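Local structure of phage terminase large subunit (Thermus phage P7426, 7KS4) at residues Q27-R38 against S46-E55. The protein probably acts as the ATP-driven motor and DNA-cutting enzyme of viral genome packaging, this chain being its N-terminal ATPase domain. Residues are numbered along the deposited sequence; the frame is centred on the assembly and turned at random. Where two conformers were deposited one is given.
Sequences QLAIHRSTAKRR and SGKSEAASVE
Glu55 receives both His31 and Arg38, and the two meet its carboxylate differently. His31 ND1 donates to Glu55 OE2 over 2.6 Å, on the anti side of the oxygen; the N-H points almost straight at it (176°), and ring and carboxylate are nearly coplanar. The Arg38 guanidinium instead stands at 78° to the carboxylate and comes from above its plane, end-on: NH2 reaches Glu55 OE1 at 3.0 Å and NH1 reaches OE2 at 3.1 Å, a two-nitrogen salt bridge. Arg38 NH1 also donates to Ile30 O at 2.9 Å, which fixes the rotation of the guanidinium and ties the strand to the end of helix 25-32. With two donors on OE2, Glu55 is probably held ionised although buried.

Ala51 is close-packed against helix 25-32. Its carbonyl O lies 3.3 Å from His31 CE1, at the ring edge, and Gln27 and Ala51 have CA atoms just 5.8 Å apart. At the nucleotide end, Gln27 runs extended beyond CG, which carries its amide to Gly47, where NE2 donates to the carbonyl O at 3.1 Å. That oxygen also accepts from Ala51 N in the first helical turn, while Gln27 NE2 bonds N7 of ADP, joining adenine recognition to the P-loop. Glu50 marks the looser, partly exposed side: it touches Gln27 NE2 through CB alone, and its carboxylate turns away to Lys88 and Arg84.

The axes of segments 27-32 and 48-55 approach to 10.1 Å and run in roughly the same direction, 29° apart. Tyr21 borders Gln27 and Val54 and bonds His31 NE2; Trp178 makes a cation-pi contact with Arg38. Helix 48-62, which follows the P-loop, also meets helix 75-92, Ser49 touching Ile81 and Ser53 Val85, with Ala52 against Leu180 of strand 178-183, the sheet neighbour of strand 37-42.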
loop_
_atom_site.group_PDB
_atom_site.type_symbol
_atom_site.label_atom_id
_atom_site.label_comp_id
_atom_site.label_asym_id
_atom_site.label_seq_id
_atom_site.Cartn_x
_atom_site.Cartn_y
_atom_site.Cartn_z
ATOM N N GLN A 27 8.735 -5.409 -5.245
ATOM C CA GLN A 27 8.631 -4.110 -4.592
ATOM C C GLN A 27 9.163 -3.008 -5.494
ATOM O O GLN A 27 8.535 -1.955 -5.651
ATOM C CB GLN A 27 9.395 -4.126 -3.271
ATOM C CG GLN A 27 8.849 -5.092 -2.253
ATOM C CD GLN A 27 9.797 -5.285 -1.095
ATOM O OE1 GLN A 27 11.006 -5.441 -1.285
ATOM N NE2 GLN A 27 9.260 -5.259 0.119
ATOM N N LEU A 28 10.336 -3.235 -6.092
ATOM C CA LEU A 28 10.907 -2.242 -6.992
ATOM C C LEU A 28 9.959 -1.939 -8.143
ATOM O O LEU A 28 9.786 -0.776 -8.520
ATOM C CB LEU A 28 12.254 -2.736 -7.517
ATOM C CG LEU A 28 13.161 -1.714 -8.197
ATOM C CD1 LEU A 28 13.430 -0.515 -7.300
ATOM C CD2 LEU A 28 14.465 -2.397 -8.584
ATOM N N ALA A 29 9.330 -2.967 -8.714
ATOM C CA ALA A 29 8.395 -2.727 -9.808
ATOM C C ALA A 29 7.247 -1.830 -9.359
ATOM O O ALA A 29 6.842 -0.917 -10.089
ATOM C CB ALA A 29 7.862 -4.050 -10.350
ATOM N N ILE A 30 6.721 -2.066 -8.155
ATOM C CA ILE A 30 5.665 -1.212 -7.612
ATOM C C ILE A 30 6.157 0.224 -7.483
ATOM O O ILE A 30 5.456 1.174 -7.844
ATOM C CB ILE A 30 5.176 -1.768 -6.262
ATOM C CG1 ILE A 30 4.455 -3.106 -6.493
ATOM C CG2 ILE A 30 4.275 -0.745 -5.535
ATOM C CD1 ILE A 30 4.030 -3.817 -5.232
ATOM N N HIS A 31 7.364 0.404 -6.941
ATOM C CA HIS A 31 7.881 1.753 -6.715
ATOM C C HIS A 31 8.167 2.473 -8.027
ATOM O O HIS A 31 8.011 3.695 -8.110
ATOM C CB HIS A 31 9.155 1.708 -5.870
ATOM C CG HIS A 31 8.947 1.183 -4.487
ATOM N ND1 HIS A 31 7.943 1.637 -3.660
ATOM C CD2 HIS A 31 9.623 0.247 -3.780
ATOM C CE1 HIS A 31 8.004 1.000 -2.506
ATOM N NE2 HIS A 31 9.016 0.152 -2.552
ATOM N N ARG A 32 8.619 1.747 -9.055
ATOM C CA ARG A 32 8.910 2.392 -10.333
ATOM C C ARG A 32 7.646 2.770 -11.094
ATOM O O ARG A 32 7.700 3.636 -11.974
ATOM C CB ARG A 32 9.777 1.486 -11.207
ATOM C CG ARG A 32 11.210 1.357 -10.714
ATOM C CD ARG A 32 12.100 0.703 -11.755
ATOM N NE ARG A 32 13.424 0.389 -11.223
ATOM C CZ ARG A 32 14.475 1.205 -11.259
ATOM N NH1 ARG A 32 14.384 2.411 -11.809
ATOM N NH2 ARG A 32 15.631 0.810 -10.742
ATOM N N SER A 33 6.517 2.149 -10.771
ATOM C CA SER A 33 5.277 2.434 -11.477
ATOM C C SER A 33 4.767 3.826 -11.133
ATOM O O SER A 33 4.681 4.193 -9.959
ATOM C CB SER A 33 4.215 1.397 -11.120
ATOM O OG SER A 33 2.959 1.772 -11.659
ATOM N N THR A 34 4.403 4.589 -12.162
ATOM C CA THR A 34 3.783 5.896 -11.995
ATOM C C THR A 34 2.261 5.851 -12.118
ATOM O O THR A 34 1.621 6.908 -12.146
ATOM C CB THR A 34 4.354 6.873 -13.023
ATOM O OG1 THR A 34 4.119 6.365 -14.343
ATOM C CG2 THR A 34 5.853 7.061 -12.801
ATOM N N ALA A 35 1.670 4.660 -12.184
ATOM C CA ALA A 35 0.228 4.545 -12.358
ATOM C C ALA A 35 -0.509 5.078 -11.133
ATOM O O ALA A 35 -0.105 4.848 -9.990
ATOM C CB ALA A 35 -0.162 3.087 -12.607
ATOM N N LYS A 36 -1.605 5.795 -11.380
ATOM C CA LYS A 36 -2.405 6.316 -10.280
ATOM C C LYS A 36 -3.193 5.226 -9.569
ATOM O O LYS A 36 -3.631 5.442 -8.437
ATOM C CB LYS A 36 -3.350 7.407 -10.792
ATOM C CG LYS A 36 -2.611 8.590 -11.388
ATOM C CD LYS A 36 -2.930 9.885 -10.663
ATOM C CE LYS A 36 -1.998 11.011 -11.095
ATOM N NZ LYS A 36 -1.985 11.206 -12.573
ATOM N N ARG A 37 -3.367 4.062 -10.200
ATOM C CA ARG A 37 -4.014 2.905 -9.588
ATOM C C ARG A 37 -3.056 1.732 -9.751
ATOM O O ARG A 37 -2.964 1.143 -10.833
ATOM C CB ARG A 37 -5.364 2.600 -10.228
ATOM C CG ARG A 37 -6.334 3.777 -10.226
ATOM C CD ARG A 37 -6.901 4.058 -8.838
ATOM N NE ARG A 37 -7.811 5.202 -8.884
ATOM C CZ ARG A 37 -7.481 6.455 -8.576
ATOM N NH1 ARG A 37 -6.250 6.756 -8.186
ATOM N NH2 ARG A 37 -8.395 7.421 -8.665
ATOM N N ARG A 38 -2.344 1.409 -8.682
ATOM C CA ARG A 38 -1.457 0.257 -8.641
ATOM C C ARG A 38 -2.134 -0.843 -7.837
ATOM O O ARG A 38 -2.519 -0.623 -6.681
ATOM C CB ARG A 38 -0.116 0.637 -8.020
ATOM C CG ARG A 38 0.733 1.540 -8.904
ATOM C CD ARG A 38 1.990 2.012 -8.175
ATOM N NE ARG A 38 1.701 2.982 -7.122
ATOM C CZ ARG A 38 2.613 3.472 -6.280
ATOM N NH1 ARG A 38 3.879 3.068 -6.346
ATOM N NH2 ARG A 38 2.258 4.356 -5.361
ATOM N N SER A 46 5.348 -11.456 0.555
ATOM C CA SER A 46 5.820 -10.843 -0.678
ATOM C C SER A 46 6.385 -9.443 -0.481
ATOM O O SER A 46 6.903 -8.868 -1.443
ATOM C CB SER A 46 4.687 -10.784 -1.705
ATOM O OG SER A 46 4.365 -12.081 -2.184
ATOM N N GLY A 47 6.289 -8.878 0.721
ATOM C CA GLY A 47 6.795 -7.544 0.977
ATOM C C GLY A 47 5.782 -6.436 0.777
ATOM O O GLY A 47 6.179 -5.266 0.696
ATOM N N LYS A 48 4.496 -6.783 0.707
ATOM C CA LYS A 48 3.431 -5.810 0.485
ATOM C C LYS A 48 3.472 -4.689 1.522
ATOM O O LYS A 48 3.442 -3.502 1.177
ATOM C CB LYS A 48 2.085 -6.542 0.518
ATOM C CG LYS A 48 1.813 -7.453 -0.711
ATOM C CD LYS A 48 0.494 -8.277 -0.671
ATOM C CE LYS A 48 0.271 -9.071 0.601
ATOM N NZ LYS A 48 1.233 -10.191 0.729
ATOM N N SER A 49 3.552 -5.055 2.804
ATOM C CA SER A 49 3.483 -4.073 3.888
ATOM C C SER A 49 4.658 -3.113 3.838
ATOM O O SER A 49 4.496 -1.900 4.024
ATOM C CB SER A 49 3.466 -4.770 5.250
ATOM O OG SER A 49 2.198 -5.296 5.583
ATOM N N GLU A 50 5.863 -3.650 3.639
ATOM C CA GLU A 50 7.055 -2.814 3.649
ATOM C C GLU A 50 7.020 -1.809 2.508
ATOM O O GLU A 50 7.301 -0.618 2.702
ATOM C CB GLU A 50 8.312 -3.683 3.557
ATOM C CG GLU A 50 9.574 -2.964 3.990
ATOM C CD GLU A 50 9.610 -2.712 5.483
ATOM O OE1 GLU A 50 8.731 -3.241 6.197
ATOM O OE2 GLU A 50 10.516 -1.986 5.940
ATOM N N ALA A 51 6.693 -2.280 1.302
ATOM C CA ALA A 51 6.667 -1.401 0.139
ATOM C C ALA A 51 5.634 -0.298 0.311
ATOM O O ALA A 51 5.892 0.866 -0.024
ATOM C CB ALA A 51 6.377 -2.214 -1.119
ATOM N N ALA A 52 4.456 -0.640 0.829
ATOM C CA ALA A 52 3.445 0.383 1.056
ATOM C C ALA A 52 3.927 1.410 2.075
ATOM O O ALA A 52 3.685 2.609 1.916
ATOM C CB ALA A 52 2.139 -0.260 1.517
ATOM N N SER A 53 4.594 0.957 3.138
ATOM C CA SER A 53 5.062 1.893 4.155
ATOM C C SER A 53 6.087 2.855 3.573
ATOM O O SER A 53 6.064 4.057 3.873
ATOM C CB SER A 53 5.637 1.133 5.354
ATOM O OG SER A 53 6.937 0.622 5.088
ATOM N N VAL A 54 6.975 2.355 2.709
ATOM C CA VAL A 54 7.966 3.223 2.076
ATOM C C VAL A 54 7.286 4.286 1.230
ATOM O O VAL A 54 7.713 5.448 1.211
ATOM C CB VAL A 54 8.951 2.387 1.242
ATOM C CG1 VAL A 54 9.881 3.290 0.423
ATOM C CG2 VAL A 54 9.767 1.488 2.168
ATOM N N GLU A 55 6.239 3.904 0.493
ATOM C CA GLU A 55 5.509 4.876 -0.321
ATOM C C GLU A 55 4.938 5.993 0.540
ATOM O O GLU A 55 5.035 7.176 0.190
ATOM C CB GLU A 55 4.389 4.176 -1.098
ATOM C CG GLU A 55 4.881 3.228 -2.188
ATOM C CD GLU A 55 5.230 3.942 -3.479
ATOM O OE1 GLU A 55 4.669 5.026 -3.738
ATOM O OE2 GLU A 55 6.079 3.422 -4.236
#